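Local coordinates for protein diaminopimelate decarboxylase (Aquifex aeolicus, PDB 2P3E) that probably catalyses the pyridoxal phosphate-dependent decarboxylation of meso-diaminopimelate to L-lysine, the last step of lysine biosynthesis by the diaminopimelate pathway, at residues 51-63 against 274-286. Sequence-based numbering, arbitrary orientation.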
ATOM      1  N   TYR B  51     -20.136   5.213  22.231  1.00 17.94           N
ATOM      2  CA  TYR B  51     -19.702   6.608  22.231  1.00 17.92           C
ATOM      3  C   TYR B  51     -20.880   7.554  22.507  1.00 18.43           C
ATOM      4  O   TYR B  51     -20.760   8.481  23.314  1.00 18.24           O
ATOM      5  CB  TYR B  51     -19.031   6.961  20.891  1.00 17.51           C
ATOM      6  CG  TYR B  51     -17.558   6.627  20.861  1.00 17.24           C
ATOM      7  CD1 TYR B  51     -17.099   5.465  20.242  1.00 16.31           C
ATOM      8  CD2 TYR B  51     -16.624   7.474  21.460  1.00 16.73           C
ATOM      9  CE1 TYR B  51     -15.723   5.156  20.213  1.00 17.62           C
ATOM     10  CE2 TYR B  51     -15.240   7.177  21.445  1.00 17.79           C
ATOM     11  CZ  TYR B  51     -14.809   6.020  20.819  1.00 16.67           C
ATOM     12  OH  TYR B  51     -13.469   5.748  20.797  1.00 17.25           O
ATOM     13  N   ARG B  52     -22.013   7.312  21.846  1.00 18.64           N
ATOM     14  CA  ARG B  52     -23.207   8.135  22.035  1.00 19.40           C
ATOM     15  C   ARG B  52     -23.694   8.116  23.492  1.00 19.65           C
ATOM     16  O   ARG B  52     -24.048   9.157  24.036  1.00 19.87           O
ATOM     17  CB  ARG B  52     -24.346   7.684  21.120  1.00 19.91           C
ATOM     18  CG  ARG B  52     -24.073   7.835  19.641  1.00 22.42           C
ATOM     19  CD  ARG B  52     -24.259   9.276  19.166  1.00 26.25           C
ATOM     20  CZ  ARG B  52     -23.847  12.239  17.422  0.80 30.39           C
ATOM     21  NH1 ARG B  52     -24.515  13.368  17.697  1.00 31.82           N
ATOM     22  NH2 ARG B  52     -22.958  12.201  16.434  1.00 21.47           N
ATOM     23  N   LYS B  53     -23.722   6.930  24.089  1.00 19.85           N
ATOM     24  CA  LYS B  53     -24.147   6.749  25.467  1.00 20.90           C
ATOM     25  C   LYS B  53     -23.147   7.410  26.429  1.00 20.53           C
ATOM     26  O   LYS B  53     -23.551   8.132  27.345  1.00 20.50           O
ATOM     27  CB  LYS B  53     -24.318   5.261  25.780  1.00 20.92           C
ATOM     28  CG  LYS B  53     -24.668   4.952  27.213  1.00 23.20           C
ATOM     29  CD  LYS B  53     -24.929   3.457  27.413  1.00 25.90           C
ATOM     30  CE  LYS B  53     -25.068   3.102  28.894  1.00 28.45           C
ATOM     31  NZ  LYS B  53     -25.560   1.697  29.015  1.00 31.57           N
ATOM     32  N   ALA B  54     -21.855   7.185  26.197  1.00 19.04           N
ATOM     33  CA  ALA B  54     -20.795   7.811  27.011  1.00 18.82           C
ATOM     34  C   ALA B  54     -20.726   9.333  26.914  1.00 18.35           C
ATOM     35  O   ALA B  54     -20.449   9.993  27.913  1.00 18.71           O
ATOM     36  CB  ALA B  54     -19.418   7.182  26.707  1.00 18.53           C
ATOM     37  N   PHE B  55     -20.969   9.879  25.718  1.00 18.20           N
ATOM     38  CA  PHE B  55     -20.934  11.324  25.433  1.00 17.50           C
ATOM     39  C   PHE B  55     -22.233  11.765  24.732  1.00 18.09           C
ATOM     40  O   PHE B  55     -22.230  12.092  23.533  1.00 17.33           O
ATOM     41  CB  PHE B  55     -19.725  11.702  24.555  1.00 17.23           C
ATOM     42  CG  PHE B  55     -18.382  11.430  25.187  1.00 16.52           C
ATOM     43  CD1 PHE B  55     -17.705  12.430  25.881  1.00 16.18           C
ATOM     44  CD2 PHE B  55     -17.786  10.179  25.080  1.00 17.43           C
ATOM     45  CE1 PHE B  55     -16.462  12.175  26.458  1.00 15.39           C
ATOM     46  CE2 PHE B  55     -16.529   9.921  25.657  1.00 16.76           C
ATOM     47  CZ  PHE B  55     -15.872  10.923  26.337  1.00 16.03           C
ATOM     48  N   PRO B  56     -23.363  11.781  25.478  1.00 18.39           N
ATOM     49  CA  PRO B  56     -24.675  12.046  24.871  1.00 18.58           C
ATOM     50  C   PRO B  56     -24.876  13.419  24.235  1.00 18.70           C
ATOM     51  O   PRO B  56     -25.781  13.581  23.425  1.00 18.95           O
ATOM     52  CB  PRO B  56     -25.653  11.818  26.047  1.00 19.02           C
ATOM     53  CG  PRO B  56     -24.854  12.127  27.267  1.00 19.47           C
ATOM     54  CD  PRO B  56     -23.479  11.533  26.931  1.00 18.59           C
ATOM     55  N   ASP B  57     -24.044  14.400  24.582  1.00 18.44           N
ATOM     56  CA  ASP B  57     -24.191  15.744  24.037  1.00 18.73           C
ATOM     57  C   ASP B  57     -23.124  16.047  22.973  1.00 18.11           C
ATOM     58  O   ASP B  57     -23.118  17.131  22.380  1.00 18.21           O
ATOM     59  CB  ASP B  57     -24.131  16.772  25.182  1.00 19.21           C
ATOM     60  CG  ASP B  57     -25.153  16.474  26.289  1.00 22.78           C
ATOM     61  OD1 ASP B  57     -26.326  16.207  25.962  1.00 23.64           O
ATOM     62  OD2 ASP B  57     -24.779  16.495  27.482  1.00 25.96           O
ATOM     63  N   ALA B  58     -22.253  15.071  22.710  1.00 17.35           N
ATOM     64  CA  ALA B  58     -21.147  15.240  21.752  1.00 16.54           C
ATOM     65  C   ALA B  58     -21.509  14.870  20.312  1.00 16.00           C
ATOM     66  O   ALA B  58     -22.339  14.000  20.075  1.00 15.81           O
ATOM     67  CB  ALA B  58     -19.922  14.420  22.190  1.00 16.33           C
ATOM     68  N   LEU B  59     -20.834  15.509  19.361  1.00 15.66           N
ATOM     69  CA  LEU B  59     -20.864  15.068  17.975  1.00 15.71           C
ATOM     70  C   LEU B  59     -19.800  13.987  17.799  1.00 15.50           C
ATOM     71  O   LEU B  59     -18.613  14.233  18.031  1.00 15.42           O
ATOM     72  CB  LEU B  59     -20.573  16.220  17.016  1.00 15.76           C
ATOM     73  CG  LEU B  59     -20.387  15.836  15.529  1.00 16.18           C
ATOM     74  CD1 LEU B  59     -21.689  15.256  14.962  1.00 15.59           C
ATOM     75  CD2 LEU B  59     -19.933  17.035  14.727  1.00 16.21           C
ATOM     76  N   ILE B  60     -20.230  12.802  17.384  1.00 15.27           N
ATOM     77  CA  ILE B  60     -19.317  11.692  17.151  1.00 15.08           C
ATOM     78  C   ILE B  60     -18.999  11.607  15.650  1.00 15.10           C
ATOM     79  O   ILE B  60     -19.823  11.167  14.859  1.00 14.68           O
ATOM     80  CB  ILE B  60     -19.877  10.361  17.696  1.00 15.31           C
ATOM     81  CG1 ILE B  60     -20.361  10.524  19.147  1.00 15.88           C
ATOM     82  CG2 ILE B  60     -18.819   9.215  17.562  1.00 13.78           C
ATOM     83  CD1 ILE B  60     -19.286  11.029  20.149  1.00 13.73           C
ATOM     84  N   CYS B  61     -17.808  12.059  15.274  1.00 14.73           N
ATOM     85  CA  CYS B  61     -17.393  12.072  13.867  1.00 15.05           C
ATOM     86  C   CYS B  61     -16.584  10.833  13.535  1.00 14.91           C
ATOM     87  O   CYS B  61     -15.460  10.684  14.024  1.00 16.93           O
ATOM     88  CB  CYS B  61     -16.549  13.305  13.586  1.00 14.64           C
ATOM     89  SG  CYS B  61     -17.460  14.859  13.480  1.00 17.23           S
ATOM     90  N   TYR B  62     -17.123   9.953  12.699  1.00 13.97           N
ATOM     91  CA  TYR B  62     -16.373   8.760  12.278  1.00 12.77           C
ATOM     92  C   TYR B  62     -15.129   9.151  11.460  1.00 11.84           C
ATOM     93  O   TYR B  62     -15.227   9.928  10.519  1.00 12.47           O
ATOM     94  CB  TYR B  62     -17.274   7.790  11.501  1.00 12.32           C
ATOM     95  CG  TYR B  62     -16.487   6.715  10.809  1.00 12.10           C
ATOM     96  CD1 TYR B  62     -15.687   5.821  11.546  1.00 12.54           C
ATOM     97  CD2 TYR B  62     -16.498   6.612   9.415  1.00 13.26           C
ATOM     98  CE1 TYR B  62     -14.932   4.830  10.897  1.00 13.36           C
ATOM     99  CE2 TYR B  62     -15.737   5.643   8.766  1.00 14.17           C
ATOM    100  CZ  TYR B  62     -14.967   4.760   9.519  1.00 12.70           C
ATOM    101  OH  TYR B  62     -14.225   3.805   8.873  1.00 14.32           O
ATOM    102  N   ALA B  63     -13.956   8.651  11.854  1.00 11.24           N
ATOM    103  CA  ALA B  63     -12.715   8.922  11.114  1.00 10.84           C
ATOM    104  C   ALA B  63     -12.667   8.027   9.877  1.00 10.68           C
ATOM    105  O   ALA B  63     -12.286   6.849   9.937  1.00 10.41           O
ATOM    106  CB  ALA B  63     -11.476   8.686  12.001  1.00 10.12           C
ATOM    107  N   ALA B 274     -18.636  24.749  25.370  1.00 22.45           N
ATOM    108  CA  ALA B 274     -18.488  24.293  23.989  1.00 21.57           C
ATOM    109  C   ALA B 274     -19.067  22.900  23.738  1.00 20.87           C
ATOM    110  O   ALA B 274     -19.124  22.068  24.645  1.00 21.12           O
ATOM    111  CB  ALA B 274     -17.026  24.352  23.578  1.00 21.72           C
ATOM    112  N   LYS B 275     -19.534  22.662  22.511  1.00 20.11           N
ATOM    113  CA  LYS B 275     -19.930  21.314  22.094  1.00 19.29           C
ATOM    114  C   LYS B 275     -18.666  20.512  21.817  1.00 18.61           C
ATOM    115  O   LYS B 275     -17.750  21.001  21.140  1.00 18.16           O
ATOM    116  CB  LYS B 275     -20.822  21.353  20.850  1.00 19.91           C
ATOM    117  CG  LYS B 275     -21.417  19.975  20.445  1.00 21.48           C
ATOM    118  CD  LYS B 275     -22.652  20.153  19.597  1.00 23.82           C
ATOM    119  CE  LYS B 275     -23.187  18.827  19.083  1.00 26.42           C
ATOM    120  NZ  LYS B 275     -24.069  18.174  20.111  1.00 28.36           N
ATOM    121  N   ILE B 276     -18.634  19.286  22.342  1.00 17.25           N
ATOM    122  CA  ILE B 276     -17.466  18.420  22.249  1.00 16.57           C
ATOM    123  C   ILE B 276     -17.607  17.590  20.973  1.00 16.48           C
ATOM    124  O   ILE B 276     -18.707  17.173  20.619  1.00 16.22           O
ATOM    125  CB  ILE B 276     -17.334  17.505  23.490  1.00 16.44           C
ATOM    126  CG1 ILE B 276     -17.374  18.330  24.807  1.00 16.64           C
ATOM    127  CG2 ILE B 276     -16.065  16.599  23.392  1.00 17.59           C
ATOM    128  CD1 ILE B 276     -16.372  19.511  24.873  1.00 15.09           C
ATOM    129  N   ILE B 277     -16.496  17.412  20.267  1.00 15.59           N
ATOM    130  CA  ILE B 277     -16.454  16.562  19.079  1.00 14.93           C
ATOM    131  C   ILE B 277     -15.400  15.484  19.333  1.00 14.76           C
ATOM    132  O   ILE B 277     -14.310  15.786  19.812  1.00 14.56           O
ATOM    133  CB  ILE B 277     -16.107  17.361  17.803  1.00 14.55           C
ATOM    134  CG1 ILE B 277     -17.108  18.514  17.591  1.00 14.95           C
ATOM    135  CG2 ILE B 277     -16.089  16.419  16.550  1.00 14.25           C
ATOM    136  CD1 ILE B 277     -16.815  19.406  16.364  1.00 14.41           C
ATOM    137  N   LEU B 278     -15.760  14.229  19.055  1.00 14.71           N
ATOM    138  CA  LEU B 278     -14.818  13.105  19.091  1.00 15.43           C
ATOM    139  C   LEU B 278     -14.697  12.526  17.687  1.00 15.26           C
ATOM    140  O   LEU B 278     -15.659  12.573  16.916  1.00 15.66           O
ATOM    141  CB  LEU B 278     -15.291  11.998  20.042  1.00 15.14           C
ATOM    142  CG  LEU B 278     -15.464  12.275  21.542  1.00 19.42           C
ATOM    143  CD1 LEU B 278     -15.743  10.960  22.256  1.00 22.12           C
ATOM    144  CD2 LEU B 278     -14.216  12.824  22.077  1.00 22.11           C
ATOM    145  N   GLU B 279     -13.533  11.956  17.373  1.00 15.22           N
ATOM    146  CA  GLU B 279     -13.248  11.433  16.028  1.00 14.95           C
ATOM    147  C   GLU B 279     -12.800   9.954  15.987  1.00 14.88           C
ATOM    148  O   GLU B 279     -11.742   9.651  15.436  1.00 15.11           O
ATOM    149  CB  GLU B 279     -12.184  12.304  15.356  1.00 15.81           C
ATOM    150  CG  GLU B 279     -12.532  13.793  15.345  1.00 16.00           C
ATOM    151  CD  GLU B 279     -11.401  14.660  14.833  1.00 16.70           C
ATOM    152  OE1 GLU B 279     -10.215  14.353  15.112  1.00 17.84           O
ATOM    153  OE2 GLU B 279     -11.704  15.665  14.170  1.00 18.69           O
ATOM    154  N   PRO B 280     -13.619   9.020  16.519  1.00 13.98           N
ATOM    155  CA  PRO B 280     -13.109   7.648  16.569  1.00 13.72           C
ATOM    156  C   PRO B 280     -13.082   6.991  15.178  1.00 13.38           C
ATOM    157  O   PRO B 280     -14.027   7.168  14.399  1.00 13.13           O
ATOM    158  CB  PRO B 280     -14.131   6.932  17.459  1.00 12.95           C
ATOM    159  CG  PRO B 280     -15.397   7.681  17.243  1.00 13.11           C
ATOM    160  CD  PRO B 280     -14.990   9.116  17.066  1.00 13.92           C
ATOM    161  N   GLY B 281     -12.012   6.248  14.885  1.00 12.73           N
ATOM    162  CA  GLY B 281     -11.957   5.421  13.665  1.00 13.06           C
ATOM    163  C   GLY B 281     -11.768   3.959  14.026  1.00 13.43           C
ATOM    164  O   GLY B 281     -12.708   3.152  13.958  1.00 13.25           O
ATOM    165  N   ARG B 282     -10.541   3.630  14.430  1.00 13.48           N
ATOM    166  CA  ARG B 282     -10.145   2.271  14.818  1.00 13.49           C
ATOM    167  C   ARG B 282     -11.063   1.643  15.889  1.00 13.91           C
ATOM    168  O   ARG B 282     -11.372   0.447  15.808  1.00 13.14           O
ATOM    169  CB  ARG B 282      -8.715   2.286  15.366  1.00 13.35           C
ATOM    170  CG  ARG B 282      -8.025   0.920  15.423  1.00 13.18           C
ATOM    171  CD  ARG B 282      -6.730   0.994  16.252  1.00 13.95           C
ATOM    172  NE  ARG B 282      -5.839   2.083  15.818  1.00 13.88           N
ATOM    173  CZ  ARG B 282      -4.864   1.964  14.914  1.00 15.07           C
ATOM    174  NH1 ARG B 282      -4.626   0.801  14.298  1.00 15.09           N
ATOM    175  NH2 ARG B 282      -4.130   3.025  14.610  1.00 15.75           N
ATOM    176  N   SER B 283     -11.457   2.425  16.907  1.00 14.63           N
ATOM    177  CA  SER B 283     -12.290   1.881  17.997  1.00 15.74           C
ATOM    178  C   SER B 283     -13.714   1.513  17.571  1.00 16.71           C
ATOM    179  O   SER B 283     -14.427   0.811  18.314  1.00 18.81           O
ATOM    180  CB  SER B 283     -12.320   2.791  19.243  1.00 15.60           C
ATOM    181  OG  SER B 283     -12.729   4.105  18.919  1.00 16.68           O
ATOM    182  N   ILE B 284     -14.149   1.977  16.409  1.00 15.36           N
ATOM    183  CA  ILE B 284     -15.441   1.528  15.865  1.00 15.84           C
ATOM    184  C   ILE B 284     -15.239   0.392  14.867  1.00 15.51           C
ATOM    185  O   ILE B 284     -15.938  -0.625  14.924  1.00 16.41           O
ATOM    186  CB  ILE B 284     -16.231   2.704  15.210  1.00 15.60           C
ATOM    187  CG1 ILE B 284     -16.709   3.695  16.290  1.00 15.41           C
ATOM    188  CG2 ILE B 284     -17.402   2.182  14.342  1.00 16.16           C
ATOM    189  CD1 ILE B 284     -17.366   4.962  15.695  1.00 15.24           C
ATOM    190  N   MET B 285     -14.257   0.537  13.981  1.00 14.88           N
ATOM    191  CA  MET B 285     -14.107  -0.390  12.859  1.00 15.09           C
ATOM    192  C   MET B 285     -13.160  -1.576  13.073  1.00 14.97           C
ATOM    193  O   MET B 285     -13.337  -2.630  12.458  1.00 15.16           O
ATOM    194  CB  MET B 285     -13.643   0.380  11.611  1.00 14.96           C
ATOM    195  CG  MET B 285     -14.745   1.182  10.922  1.00 16.34           C
ATOM    196  SD  MET B 285     -16.258   0.216  10.544  1.00 18.14           S
ATOM    197  CE  MET B 285     -15.586  -1.151   9.639  1.00 21.82           C
ATOM    198  N   GLY B 286     -12.151  -1.395  13.916  1.00 15.28           N
ATOM    199  CA  GLY B 286     -10.996  -2.320  13.990  1.00 14.30           C
ATOM    200  C   GLY B 286     -11.387  -3.767  14.194  1.00 14.95           C
ATOM    201  O   GLY B 286     -11.084  -4.622  13.358  1.00 13.65           O
TER
HETATM  202  O   HOH W   1     -20.872  18.463  23.819  1.00 14.72           O
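Tyr51 lays one face of its ring on Pro280, whose CG stands 3.9 Å from the ring centroid and almost over it, a CH-pi contact. At the ring's edge the phenol OH meets Ser283 OG at 2.6 Å, a hydrogen bond in which either hydroxyl may be the donor. Ser283 holds OG between its own N and carbonyl carbon (chi1 55°), which turns it to the tyrosine. Leu278 CD1 touches the edge of the same ring at Tyr51 CD2 and also covers a face of Phe55, 3.8 Å from that centroid and offset toward the rim, so one methyl joins both aromatics. Ile60 runs beside Leu278, and its CG2 packs on Pro280 CG at 3.8 Å. On the other face of the sheet Leu59 CB lies by Ile277 CG1, and Cys61 SG by Ile277 CG2.

Between these two layers of side chains strands 59-63 and 275-278 run parallel, hydrogen-bonded from Leu59 N to Ile276 O, from Leu278 N to Leu59 O and, at 2.8 Å, from Cys61 N to Leu278 O. The pairing continues past strand 275-278: Ala63 N reaches Pro280 O at 2.9 Å in a nearly straight hydrogen bond (N-H...O 171°), although it approaches from above the carbonyl plane. At the opposite end Lys275, bent at its last torsion (chi4 84°), brings NZ to within 2.7 Å of Asp57 O, and a water links this carbonyl, weakly, to Ile276 N.

Further out, helix 258-269 touches Tyr51 and Phe55, and Glu279 OE1 is bonded to His202. Strand 59-63 is also paired with strand 82-85, and strand 275-278 with strand 238-240, so the parallel pairing of the first and last strands closes the TIM-like barrel of class-II decarboxylases; Glu279 to Arg282, at its mouth, probably bind pyridoxal phosphate.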